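CMP/dCMP-type deaminase domain-containing protein (Aspergillus oryzae RIB40, PDB 7DRY) probably deaminates the ribitylated pyrimidine intermediate of riboflavin biosynthesis, as a zinc-dependent deaminase of the CDA fold. Local coordinates at residues A62-L67 / G103-G108; Y96-P101 / R165-V170; E145-L150 / I155-V160. All blocks are in the same frame, centred on the assembly; numbering follows the deposited sequence.

Overall arrangement
All three contacts lie within one cytidine-deaminase fold, their centres 14 to 15 Å apart, so they form a triangle near the zinc site. Contacts 1 and 2 alternate along the chain: helix 62-73 is followed by strand 91-97, whose continuation leads to the loop 103-108, and helix 164-171 comes last. Contact 3 falls wholly between the two segments of contact 2. Neighbouring contacts touch directly: Glu63 packs against Val97 and Pro101, Gly103 meets Met149, and Glu100 probably accepts a hydrogen bond from the backbone N of Cys147. The metal-binding region is thus tied to the central sheet and to the helices packed around it.

Contact 1 (A62-L67 / G103-G108); sequences AEQCCL and GKRLSG. With SO4 (sulfate ion), chain C.
The guanidinium of Arg105 is approached at its edge, close to its plane, by two oxygens: OE1 of Gln64 and O3 of the sulfate ion. Its NH2 donates to Gln64 OE1 at 3.1 Å, with the hydrogen bond bent to 147°. The amide plane of Gln64 is turned 73° from the guanidinium, and NH2 stands above the carbonyl plane instead of on a lone pair. Gln64 reaches across because its CG is anti to the backbone N (chi1 178°) and the chain stays extended beyond it; the same OE1 also accepts from the backbone N of His61. Arg105 NE donates to sulfate O3 at 2.9 Å, while NH1, hydrogen-bonded to Asn59 O, adds a weak hydrogen bond to sulfate O3. Ser107 OG donates to sulfate O3 at 2.7 Å, its backbone N also donates to O3, and Leu106 N donates to sulfate O4 at 2.9 Å. The sulfate is also hydrogen-bonded to His61 NE2 and Asn59 ND2. With Arg105 touching the zinc ligand His61, the contact lies beside the zinc site of a CDA-fold deaminase, where the sulfate, probably from the crystallisation liquor, occupies a site consistent with a pocket for a negatively charged group.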
ATOM      1  N   ALA A  62      -3.365  -4.636  -2.827  1.00 10.37           N
ATOM      2  CA  ALA A  62      -2.081  -4.263  -3.426  1.00  9.62           C
ATOM      3  C   ALA A  62      -0.920  -4.503  -2.469  1.00  9.22           C
ATOM      4  O   ALA A  62       0.122  -5.053  -2.865  1.00  9.66           O
ATOM      5  CB  ALA A  62      -2.110  -2.792  -3.828  1.00  9.97           C
ATOM      6  N   GLU A  63      -1.055  -4.042  -1.217  1.00  9.93           N
ATOM      7  CA  GLU A  63       0.042  -4.194  -0.263  1.00 10.36           C
ATOM      8  C   GLU A  63       0.277  -5.659   0.040  1.00  9.33           C
ATOM      9  O   GLU A  63       1.426  -6.096   0.206  1.00 10.12           O
ATOM     10  CB  GLU A  63      -0.289  -3.442   1.033  1.00 10.78           C
ATOM     11  CG  GLU A  63      -0.682  -1.972   0.840  1.00 14.88           C
ATOM     12  CD  GLU A  63      -2.192  -1.756   0.722  1.00 13.83           C
ATOM     13  OE1 GLU A  63      -2.816  -2.219  -0.246  1.00 12.97           O
ATOM     14  OE2 GLU A  63      -2.767  -1.108   1.609  1.00 20.11           O
ATOM     15  N   GLN A  64      -0.815  -6.422   0.127  1.00 10.83           N
ATOM     16  CA  GLN A  64      -0.743  -7.870   0.281  1.00  9.91           C
ATOM     17  C   GLN A  64       0.050  -8.499  -0.857  1.00  9.45           C
ATOM     18  O   GLN A  64       0.973  -9.289  -0.627  1.00 11.42           O
ATOM     19  CB  GLN A  64      -2.175  -8.412   0.309  1.00 11.95           C
ATOM     20  CG  GLN A  64      -2.332  -9.918   0.407  1.00 14.80           C
ATOM     21  CD  GLN A  64      -3.796 -10.325   0.466  1.00 13.38           C
ATOM     22  OE1 GLN A  64      -4.694  -9.516   0.220  1.00 14.53           O
ATOM     23  NE2 GLN A  64      -4.042 -11.583   0.805  1.00 18.93           N
ATOM     24  N   CYS A  65      -0.290  -8.150  -2.098  1.00 10.56           N
ATOM     25  CA  CYS A  65       0.417  -8.722  -3.240  1.00  9.35           C
ATOM     26  C   CYS A  65       1.874  -8.277  -3.268  1.00 10.02           C
ATOM     27  O   CYS A  65       2.761  -9.059  -3.627  1.00 10.07           O
ATOM     28  CB  CYS A  65      -0.288  -8.295  -4.521  1.00 10.15           C
ATOM     29  SG  CYS A  65      -1.838  -9.232  -4.749  1.00 10.48           S
ATOM     30  N   CYS A  66       2.140  -7.021  -2.916  1.00  8.59           N
ATOM     31  CA  CYS A  66       3.514  -6.529  -2.887  1.00  8.86           C
ATOM     32  C   CYS A  66       4.376  -7.374  -1.953  1.00  9.80           C
ATOM     33  O   CYS A  66       5.488  -7.797  -2.308  1.00  9.61           O
ATOM     34  CB  CYS A  66       3.481  -5.069  -2.435  1.00 10.28           C
ATOM     35  SG  CYS A  66       5.087  -4.242  -2.376  1.00 11.19           S
ATOM     36  N   LEU A  67       3.864  -7.642  -0.751  1.00  9.50           N
ATOM     37  CA  LEU A  67       4.610  -8.445   0.214  1.00  9.58           C
ATOM     38  C   LEU A  67       4.665  -9.905  -0.204  1.00  9.96           C
ATOM     39  O   LEU A  67       5.704 -10.565  -0.047  1.00 10.79           O
ATOM     40  CB  LEU A  67       3.967  -8.308   1.596  1.00 10.23           C
ATOM     41  CG  LEU A  67       4.106  -6.917   2.223  1.00  9.65           C
ATOM     42  CD1 LEU A  67       3.231  -6.772   3.462  1.00 13.37           C
ATOM     43  CD2 LEU A  67       5.548  -6.607   2.562  1.00 14.31           C
ATOM     44  N   GLY A 103      -7.489  -1.187   7.598  1.00 16.22           N
ATOM     45  CA  GLY A 103      -7.372  -1.740   8.932  1.00 19.31           C
ATOM     46  C   GLY A 103      -8.491  -2.702   9.259  1.00 19.22           C
ATOM     47  O   GLY A 103      -8.507  -3.319  10.329  1.00 21.68           O
ATOM     48  N   LYS A 104      -9.438  -2.827   8.330  1.00 19.90           N
ATOM     49  CA  LYS A 104     -10.583  -3.714   8.440  1.00 22.97           C
ATOM     50  C   LYS A 104     -10.956  -4.124   7.024  1.00 21.03           C
ATOM     51  O   LYS A 104     -10.835  -3.322   6.094  1.00 21.35           O
ATOM     52  CB  LYS A 104     -11.764  -2.993   9.104  1.00 27.45           C
ATOM     53  CG  LYS A 104     -12.971  -3.873   9.358  1.00 42.99           C
ATOM     54  CD  LYS A 104     -13.769  -3.389  10.562  1.00 53.60           C
ATOM     55  CE  LYS A 104     -15.181  -3.951  10.551  1.00 59.71           C
ATOM     56  NZ  LYS A 104     -16.155  -2.980   9.979  1.00 59.34           N
ATOM     57  N   ARG A 105     -11.386  -5.372   6.858  1.00 21.85           N
ATOM     58  CA  ARG A 105     -11.805  -5.871   5.556  1.00 21.54           C
ATOM     59  C   ARG A 105     -13.165  -6.537   5.678  1.00 25.43           C
ATOM     60  O   ARG A 105     -13.518  -7.069   6.733  1.00 29.02           O
ATOM     61  CB  ARG A 105     -10.777  -6.853   4.966  1.00 24.51           C
ATOM     62  CG  ARG A 105      -9.502  -6.170   4.520  1.00 22.18           C
ATOM     63  CD  ARG A 105      -8.527  -7.132   3.838  1.00 22.17           C
ATOM     64  NE  ARG A 105      -9.113  -7.734   2.644  1.00 21.78           N
ATOM     65  CZ  ARG A 105      -8.431  -8.440   1.749  1.00 18.02           C
ATOM     66  NH1 ARG A 105      -9.066  -8.954   0.700  1.00 21.85           N
ATOM     67  NH2 ARG A 105      -7.128  -8.640   1.902  1.00 16.51           N
ATOM     68  N   LEU A 106     -13.931  -6.494   4.584  1.00 26.15           N
ATOM     69  CA  LEU A 106     -15.242  -7.137   4.576  1.00 28.28           C
ATOM     70  C   LEU A 106     -15.108  -8.651   4.577  1.00 27.36           C
ATOM     71  O   LEU A 106     -15.892  -9.353   5.227  1.00 32.37           O
ATOM     72  CB  LEU A 106     -16.050  -6.671   3.368  1.00 30.55           C
ATOM     73  CG  LEU A 106     -16.690  -5.303   3.573  1.00 34.22           C
ATOM     74  CD1 LEU A 106     -17.369  -4.816   2.308  1.00 35.05           C
ATOM     75  CD2 LEU A 106     -17.673  -5.392   4.715  1.00 41.10           C
ATOM     76  N   SER A 107     -14.132  -9.171   3.844  1.00 29.84           N
ATOM     77  CA  SER A 107     -13.803 -10.582   3.905  1.00 31.79           C
ATOM     78  C   SER A 107     -13.101 -10.889   5.225  1.00 32.26           C
ATOM     79  O   SER A 107     -12.819 -10.002   6.038  1.00 34.83           O
ATOM     80  CB  SER A 107     -12.940 -10.958   2.704  1.00 30.58           C
ATOM     81  OG  SER A 107     -11.657 -10.362   2.805  1.00 29.21           O
ATOM     82  N   GLY A 108     -12.819 -12.166   5.448  1.00 37.26           N
ATOM     83  CA  GLY A 108     -12.095 -12.550   6.637  1.00 33.16           C
ATOM     84  C   GLY A 108     -10.597 -12.409   6.538  1.00 30.56           C
ATOM     85  O   GLY A 108      -9.877 -12.843   7.441  1.00 32.04           O
TER
HETATM   86  S   SO4 C 301     -12.508  -6.817   1.117  1.00 19.78           S
HETATM   87  O1  SO4 C 301     -11.439  -6.202   0.316  1.00 22.19           O
HETATM   88  O2  SO4 C 301     -13.475  -7.400   0.192  1.00 26.40           O
HETATM   89  O3  SO4 C 301     -11.949  -7.866   1.949  1.00 23.28           O
HETATM   90  O4  SO4 C 301     -13.076  -5.743   1.914  1.00 23.65           O

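Contact 2 (Y96-P101 / R165-V170)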
ATOM      1  N   TYR A  96       4.883   3.005  -0.732  1.00  9.55           N
ATOM      2  CA  TYR A  96       3.931   3.890  -1.382  1.00 10.57           C
ATOM      3  C   TYR A  96       2.726   3.069  -1.818  1.00 10.21           C
ATOM      4  O   TYR A  96       2.865   1.933  -2.282  1.00  9.39           O
ATOM      5  CB  TYR A  96       4.563   4.529  -2.619  1.00  9.81           C
ATOM      6  CG  TYR A  96       5.650   5.521  -2.303  1.00  9.22           C
ATOM      7  CD1 TYR A  96       6.984   5.113  -2.160  1.00 10.02           C
ATOM      8  CD2 TYR A  96       5.359   6.874  -2.154  1.00 10.26           C
ATOM      9  CE1 TYR A  96       7.984   6.034  -1.864  1.00 13.16           C
ATOM     10  CE2 TYR A  96       6.351   7.798  -1.852  1.00 11.00           C
ATOM     11  CZ  TYR A  96       7.661   7.378  -1.720  1.00 11.41           C
ATOM     12  OH  TYR A  96       8.639   8.288  -1.433  1.00 13.79           O
ATOM     13  N   VAL A  97       1.537   3.631  -1.646  1.00  9.94           N
ATOM     14  CA  VAL A  97       0.313   2.941  -2.038  1.00 10.67           C
ATOM     15  C   VAL A  97      -0.722   4.006  -2.366  1.00 10.30           C
ATOM     16  O   VAL A  97      -0.750   5.053  -1.722  1.00 11.40           O
ATOM     17  CB  VAL A  97      -0.128   1.965  -0.921  1.00 15.30           C
ATOM     18  CG1 VAL A  97      -0.297   2.681   0.396  1.00 18.54           C
ATOM     19  CG2 VAL A  97      -1.384   1.217  -1.293  1.00 14.19           C
ATOM     20  N   THR A  98      -1.540   3.773  -3.401  1.00 10.14           N
ATOM     21  CA  THR A  98      -2.406   4.871  -3.834  1.00 10.65           C
ATOM     22  C   THR A  98      -3.418   5.236  -2.753  1.00 11.87           C
ATOM     23  O   THR A  98      -3.680   6.420  -2.528  1.00 12.32           O
ATOM     24  CB  THR A  98      -3.088   4.594  -5.178  1.00 11.10           C
ATOM     25  OG1 THR A  98      -3.875   3.400  -5.099  1.00 12.27           O
ATOM     26  CG2 THR A  98      -2.064   4.477  -6.302  1.00 11.00           C
ATOM     27  N   MET A  99      -3.984   4.245  -2.065  1.00 11.54           N
ATOM     28  CA  MET A  99      -4.986   4.490  -1.035  1.00 11.93           C
ATOM     29  C   MET A  99      -4.464   4.069   0.335  1.00 14.83           C
ATOM     30  O   MET A  99      -3.556   3.242   0.445  1.00 13.43           O
ATOM     31  CB  MET A  99      -6.282   3.735  -1.361  1.00 12.31           C
ATOM     32  CG  MET A  99      -6.894   4.120  -2.713  1.00 13.12           C
ATOM     33  SD  MET A  99      -8.513   3.408  -3.003  1.00 15.25           S
ATOM     34  CE  MET A  99      -9.541   4.395  -1.904  1.00 15.35           C
ATOM     35  N   GLU A 100      -5.044   4.665   1.378  1.00 13.84           N
ATOM     36  CA  GLU A 100      -4.678   4.354   2.753  1.00 15.49           C
ATOM     37  C   GLU A 100      -4.766   2.844   2.989  1.00 14.13           C
ATOM     38  O   GLU A 100      -5.760   2.224   2.600  1.00 14.56           O
ATOM     39  CB  GLU A 100      -5.668   5.057   3.689  1.00 15.23           C
ATOM     40  CG  GLU A 100      -5.500   4.726   5.159  1.00 18.10           C
ATOM     41  CD  GLU A 100      -6.651   5.247   5.995  1.00 22.88           C
ATOM     42  OE1 GLU A 100      -7.572   5.858   5.421  1.00 29.99           O
ATOM     43  OE2 GLU A 100      -6.647   5.038   7.225  1.00 22.34           O
ATOM     44  N   PRO A 101      -3.759   2.227   3.609  1.00 12.81           N
ATOM     45  CA  PRO A 101      -3.863   0.788   3.909  1.00 12.46           C
ATOM     46  C   PRO A 101      -5.033   0.480   4.832  1.00 12.92           C
ATOM     47  O   PRO A 101      -5.286   1.189   5.809  1.00 14.52           O
ATOM     48  CB  PRO A 101      -2.521   0.461   4.581  1.00 16.03           C
ATOM     49  CG  PRO A 101      -1.909   1.785   4.925  1.00 25.90           C
ATOM     50  CD  PRO A 101      -2.436   2.776   3.947  1.00 15.78           C
ATOM     51  N   ARG A 165      -8.315  12.619  -7.208  1.00 14.69           N
ATOM     52  CA  ARG A 165      -9.376  12.247  -8.134  1.00 14.08           C
ATOM     53  C   ARG A 165      -8.954  11.075  -9.009  1.00 15.65           C
ATOM     54  O   ARG A 165      -9.710  10.111  -9.171  1.00 14.95           O
ATOM     55  CB  ARG A 165      -9.824  13.438  -8.977  1.00 15.75           C
ATOM     56  CG  ARG A 165     -10.901  13.028  -9.957  1.00 19.18           C
ATOM     57  CD  ARG A 165     -11.631  14.176 -10.605  1.00 21.52           C
ATOM     58  NE  ARG A 165     -12.596  13.623 -11.546  1.00 25.87           N
ATOM     59  CZ  ARG A 165     -13.187  14.309 -12.513  1.00 23.15           C
ATOM     60  NH1 ARG A 165     -12.932  15.605 -12.669  1.00 27.22           N
ATOM     61  NH2 ARG A 165     -14.039  13.691 -13.321  1.00 25.73           N
ATOM     62  N   GLU A 166      -7.737  11.128  -9.565  1.00 15.11           N
ATOM     63  CA  GLU A 166      -7.274  10.053 -10.437  1.00 13.48           C
ATOM     64  C   GLU A 166      -7.137   8.740  -9.683  1.00 13.53           C
ATOM     65  O   GLU A 166      -7.463   7.674 -10.219  1.00 13.82           O
ATOM     66  CB  GLU A 166      -5.937  10.430 -11.074  1.00 17.05           C
ATOM     67  CG  GLU A 166      -6.067  11.520 -12.115  1.00 20.81           C
ATOM     68  CD  GLU A 166      -4.725  12.091 -12.507  1.00 35.28           C
ATOM     69  OE1 GLU A 166      -4.084  11.526 -13.419  1.00 40.49           O
ATOM     70  OE2 GLU A 166      -4.308  13.092 -11.884  1.00 40.59           O
ATOM     71  N   ILE A 167      -6.640   8.796  -8.445  1.00 12.74           N
ATOM     72  CA  ILE A 167      -6.525   7.583  -7.638  1.00 11.84           C
ATOM     73  C   ILE A 167      -7.891   6.937  -7.441  1.00 12.76           C
ATOM     74  O   ILE A 167      -8.042   5.719  -7.582  1.00 12.49           O
ATOM     75  CB  ILE A 167      -5.837   7.904  -6.304  1.00 11.59           C
ATOM     76  CG1 ILE A 167      -4.345   8.122  -6.545  1.00 11.67           C
ATOM     77  CG2 ILE A 167      -6.079   6.792  -5.275  1.00 11.90           C
ATOM     78  CD1 ILE A 167      -3.620   8.708  -5.337  1.00 14.73           C
ATOM     79  N   LEU A 168      -8.910   7.748  -7.147  1.00 11.53           N
ATOM     80  CA  LEU A 168     -10.248   7.210  -6.912  1.00 13.50           C
ATOM     81  C   LEU A 168     -10.887   6.716  -8.203  1.00 14.13           C
ATOM     82  O   LEU A 168     -11.518   5.654  -8.213  1.00 14.09           O
ATOM     83  CB  LEU A 168     -11.127   8.272  -6.251  1.00 13.81           C
ATOM     84  CG  LEU A 168     -10.724   8.605  -4.816  1.00 14.62           C
ATOM     85  CD1 LEU A 168     -11.387   9.883  -4.353  1.00 16.26           C
ATOM     86  CD2 LEU A 168     -11.078   7.446  -3.890  1.00 16.68           C
ATOM     87  N   GLU A 169     -10.732   7.469  -9.299  1.00 12.98           N
ATOM     88  CA  GLU A 169     -11.317   7.046 -10.574  1.00 14.61           C
ATOM     89  C   GLU A 169     -10.791   5.681 -10.990  1.00 14.50           C
ATOM     90  O   GLU A 169     -11.552   4.833 -11.470  1.00 17.09           O
ATOM     91  CB  GLU A 169     -11.027   8.061 -11.682  1.00 16.23           C
ATOM     92  CG  GLU A 169     -11.607   9.469 -11.468  1.00 19.18           C
ATOM     93  CD  GLU A 169     -13.076   9.592 -11.784  1.00 27.82           C
ATOM     94  OE1 GLU A 169     -13.728   8.571 -12.080  1.00 26.79           O
ATOM     95  OE2 GLU A 169     -13.576  10.732 -11.741  1.00 24.01           O
ATOM     96  N   VAL A 170      -9.485   5.461 -10.837  1.00 12.79           N
ATOM     97  CA  VAL A 170      -8.916   4.158 -11.148  1.00 12.72           C
ATOM     98  C   VAL A 170      -9.426   3.114 -10.163  1.00 13.16           C
ATOM     99  O   VAL A 170      -9.857   2.021 -10.554  1.00 13.38           O
ATOM    100  CB  VAL A 170      -7.382   4.250 -11.148  1.00 11.87           C
ATOM    101  CG1 VAL A 170      -6.752   2.851 -11.176  1.00 13.20           C
ATOM    102  CG2 VAL A 170      -6.897   5.112 -12.324  1.00 13.31           C
TER
HETATM  103  O   HOH W   1      -5.890   3.607  -6.996  1.00 11.98           O
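This is a buried, mostly apolar contact between the corner where the chain leaves strand 91-97 and one side of helix 164-171. Thr98 and Ile167 lie at its middle, their CA atoms 6.2 Å apart, and their side chains run past each other in opposite directions. The branch methyl CG2 of Ile167 meets Thr98 CB at 3.7 Å, and Ile167 CD1 rests 3.6 Å from the backbone O of Thr98. Met99 touches the same branch methyl: its CG lies 3.8 Å from Ile167 CG2, again with the two chains antiparallel in direction. A bend at chi3 (74°) then carries the Met99 methyl to Leu168, where Met99 CE touches Leu168 CD2 at 4.0 Å and the side chains meet at about a right angle. Thr98 also leans on Cys12, so the corner lies between helices 164-171 and 5-16, while Leu168 joins its own helix to Ala185 and Leu186 of helix 178-187. One water joins the segments on the polar side, accepting from Thr98 OG1 at 2.8 Å and donating to Ile167 O at 3.1 Å. The threonine hydroxyl and the helix carbonyl are thereby linked through solvent within a buried region, while the direct contact is van der Waals packing, mostly of aliphatic groups, with a methyl also against the Thr98 carbonyl.

Contact 3 (E145-L150 / I155-V160)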
ATOM      1  N   GLU A 145      -9.211   3.957  10.310  1.00 34.65           N
ATOM      2  CA  GLU A 145      -8.719   3.012  11.306  1.00 35.22           C
ATOM      3  C   GLU A 145      -7.314   2.518  10.964  1.00 28.30           C
ATOM      4  O   GLU A 145      -6.507   2.271  11.869  1.00 34.79           O
ATOM      5  CB  GLU A 145      -9.707   1.853  11.448  1.00 41.93           C
ATOM      6  CG  GLU A 145      -9.358   0.865  12.540  1.00 50.46           C
ATOM      7  CD  GLU A 145     -10.235  -0.376  12.530  1.00 63.64           C
ATOM      8  OE1 GLU A 145     -10.001  -1.270  13.370  1.00 68.02           O
ATOM      9  OE2 GLU A 145     -11.155  -0.459  11.686  1.00 67.81           O
ATOM     10  N   GLY A 146      -6.993   2.393   9.675  1.00 26.92           N
ATOM     11  CA  GLY A 146      -5.651   1.972   9.300  1.00 29.35           C
ATOM     12  C   GLY A 146      -4.586   2.920   9.815  1.00 27.80           C
ATOM     13  O   GLY A 146      -3.584   2.498  10.397  1.00 24.17           O
ATOM     14  N   CYS A 147      -4.808   4.220   9.630  1.00 25.19           N
ATOM     15  CA  CYS A 147      -3.848   5.222  10.076  1.00 22.90           C
ATOM     16  C   CYS A 147      -3.677   5.185  11.591  1.00 21.61           C
ATOM     17  O   CYS A 147      -2.555   5.295  12.102  1.00 22.32           O
ATOM     18  CB  CYS A 147      -4.338   6.594   9.624  1.00 19.84           C
ATOM     19  SG  CYS A 147      -3.982   6.900   7.898  1.00 23.82           S
ATOM     20  N   GLN A 148      -4.779   5.013  12.326  1.00 24.71           N
ATOM     21  CA  GLN A 148      -4.696   4.922  13.780  1.00 29.37           C
ATOM     22  C   GLN A 148      -3.834   3.742  14.217  1.00 31.05           C
ATOM     23  O   GLN A 148      -3.017   3.867  15.136  1.00 28.90           O
ATOM     24  CB  GLN A 148      -6.103   4.820  14.367  1.00 33.31           C
ATOM     25  CG  GLN A 148      -7.020   5.955  13.951  1.00 38.39           C
ATOM     26  CD  GLN A 148      -8.454   5.736  14.393  1.00 52.75           C
ATOM     27  OE1 GLN A 148      -8.760   4.767  15.089  1.00 58.01           O
ATOM     28  NE2 GLN A 148      -9.342   6.633  13.982  1.00 57.99           N
ATOM     29  N   MET A 149      -3.997   2.588  13.566  1.00 26.00           N
ATOM     30  CA  MET A 149      -3.213   1.415  13.940  1.00 27.03           C
ATOM     31  C   MET A 149      -1.738   1.587  13.595  1.00 26.15           C
ATOM     32  O   MET A 149      -0.866   1.136  14.348  1.00 24.04           O
ATOM     33  CB  MET A 149      -3.771   0.168  13.264  1.00 28.11           C
ATOM     34  CG  MET A 149      -4.829  -0.538  14.068  1.00 36.99           C
ATOM     35  SD  MET A 149      -5.526  -1.894  13.128  1.00 44.62           S
ATOM     36  CE  MET A 149      -6.613  -0.987  12.082  1.00 39.42           C
ATOM     37  N   LEU A 150      -1.438   2.215  12.456  1.00 20.74           N
ATOM     38  CA  LEU A 150      -0.042   2.480  12.117  1.00 18.87           C
ATOM     39  C   LEU A 150       0.611   3.350  13.181  1.00 23.79           C
ATOM     40  O   LEU A 150       1.699   3.034  13.681  1.00 23.62           O
ATOM     41  CB  LEU A 150       0.050   3.152  10.747  1.00 16.78           C
ATOM     42  CG  LEU A 150      -0.324   2.281   9.548  1.00 17.95           C
ATOM     43  CD1 LEU A 150      -0.407   3.136   8.297  1.00 16.24           C
ATOM     44  CD2 LEU A 150       0.680   1.139   9.362  1.00 18.85           C
ATOM     45  N   ILE A 155       4.594   3.199  13.197  1.00 21.76           N
ATOM     46  CA  ILE A 155       4.860   3.296  11.768  1.00 20.38           C
ATOM     47  C   ILE A 155       4.411   4.674  11.311  1.00 19.44           C
ATOM     48  O   ILE A 155       3.240   5.036  11.480  1.00 22.50           O
ATOM     49  CB  ILE A 155       4.105   2.211  10.982  1.00 16.95           C
ATOM     50  CG1 ILE A 155       4.286   0.833  11.621  1.00 32.47           C
ATOM     51  CG2 ILE A 155       4.511   2.237   9.501  1.00 17.53           C
ATOM     52  CD1 ILE A 155       5.688   0.323  11.579  1.00 38.96           C
ATOM     53  N   ASP A 156       5.322   5.429  10.707  1.00 17.10           N
ATOM     54  CA  ASP A 156       4.977   6.752  10.207  1.00 17.92           C
ATOM     55  C   ASP A 156       4.082   6.633   8.984  1.00 14.57           C
ATOM     56  O   ASP A 156       4.127   5.647   8.247  1.00 13.05           O
ATOM     57  CB  ASP A 156       6.235   7.515   9.791  1.00 18.75           C
ATOM     58  CG  ASP A 156       7.119   7.902  10.962  1.00 24.07           C
ATOM     59  OD1 ASP A 156       6.681   7.798  12.125  1.00 25.55           O
ATOM     60  OD2 ASP A 156       8.266   8.317  10.704  1.00 29.03           O
ATOM     61  N   TRP A 157       3.277   7.665   8.751  1.00 15.90           N
ATOM     62  CA  TRP A 157       2.541   7.743   7.500  1.00 14.54           C
ATOM     63  C   TRP A 157       2.377   9.199   7.096  1.00 13.53           C
ATOM     64  O   TRP A 157       2.448  10.111   7.923  1.00 16.43           O
ATOM     65  CB  TRP A 157       1.190   7.012   7.565  1.00 14.61           C
ATOM     66  CG  TRP A 157       0.323   7.456   8.688  1.00 17.18           C
ATOM     67  CD1 TRP A 157       0.256   6.907   9.935  1.00 17.38           C
ATOM     68  CD2 TRP A 157      -0.606   8.547   8.677  1.00 16.77           C
ATOM     69  NE1 TRP A 157      -0.660   7.584  10.700  1.00 22.50           N
ATOM     70  CE2 TRP A 157      -1.205   8.597   9.954  1.00 19.19           C
ATOM     71  CE3 TRP A 157      -0.996   9.480   7.711  1.00 19.84           C
ATOM     72  CZ2 TRP A 157      -2.168   9.547  10.294  1.00 23.12           C
ATOM     73  CZ3 TRP A 157      -1.953  10.429   8.051  1.00 20.70           C
ATOM     74  CH2 TRP A 157      -2.527  10.454   9.333  1.00 23.66           C
ATOM     75  N   GLN A 158       2.146   9.402   5.797  1.00 15.05           N
ATOM     76  CA  GLN A 158       2.057  10.743   5.241  1.00 15.89           C
ATOM     77  C   GLN A 158       1.133  10.708   4.033  1.00 14.86           C
ATOM     78  O   GLN A 158       1.288   9.854   3.155  1.00 15.35           O
ATOM     79  CB  GLN A 158       3.442  11.217   4.801  1.00 17.22           C
ATOM     80  CG  GLN A 158       3.483  12.622   4.252  1.00 22.10           C
ATOM     81  CD  GLN A 158       4.894  13.164   4.208  1.00 30.04           C
ATOM     82  OE1 GLN A 158       5.696  12.913   5.111  1.00 31.67           O
ATOM     83  NE2 GLN A 158       5.212  13.898   3.153  1.00 38.74           N
ATOM     84  N   VAL A 159       0.176  11.631   3.996  1.00 17.67           N
ATOM     85  CA  VAL A 159      -0.665  11.803   2.819  1.00 17.14           C
ATOM     86  C   VAL A 159       0.050  12.723   1.840  1.00 16.00           C
ATOM     87  O   VAL A 159       0.567  13.780   2.225  1.00 19.96           O
ATOM     88  CB  VAL A 159      -2.037  12.372   3.206  1.00 20.44           C
ATOM     89  CG1 VAL A 159      -2.948  12.387   1.993  1.00 20.73           C
ATOM     90  CG2 VAL A 159      -2.655  11.556   4.325  1.00 26.46           C
ATOM     91  N   VAL A 160       0.072  12.326   0.572  1.00 16.82           N
ATOM     92  CA  VAL A 160       0.656  13.114  -0.506  1.00 15.97           C
ATOM     93  C   VAL A 160      -0.499  13.607  -1.359  1.00 15.61           C
ATOM     94  O   VAL A 160      -1.182  12.809  -2.014  1.00 18.98           O
ATOM     95  CB  VAL A 160       1.630  12.278  -1.340  1.00 18.69           C
ATOM     96  CG1 VAL A 160       2.245  13.125  -2.455  1.00 26.18           C
ATOM     97  CG2 VAL A 160       2.707  11.662  -0.450  1.00 20.68           C
TER
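Helix 145-152 and strand 156-159 are the last two elements of a beta-alpha-beta unit that starts with strand 127-132, and this contact packs the helix against the strand that follows it. Its centre is a sulfur-aromatic contact: Cys147 SG sits over one face of the Trp157 indole, 3.7 Å from the centroid of the six-membered ring and only 6° off the ring normal. Cys147 CB covers the same face, 3.7 Å from Trp157 CZ2. Trp157 CG is placed between its backbone N and carbonyl carbon (chi1 54°), a torsion that turns the indole toward the helix, against Cys147. Leu150, one turn further on, approaches the indole obliquely: Leu150 CB lies 3.8 Å from Trp157 CD1, and Leu150 CD2 reaches Ile155 CB at 3.9 Å. Where the helix gives way to the strand, Ile155 N donates to Leu150 O at 2.9 Å along a nearly straight path (165°). The indole NE1 is hydrogen-bonded to Thr151 OG1, and that hydroxyl is in turn bonded to Cys147 O. The tryptophan is therefore fixed in two ways: the sulfur and methylene of Cys147 lie against its face by dispersion, while its polar N-H is satisfied by a threonine of the same helix.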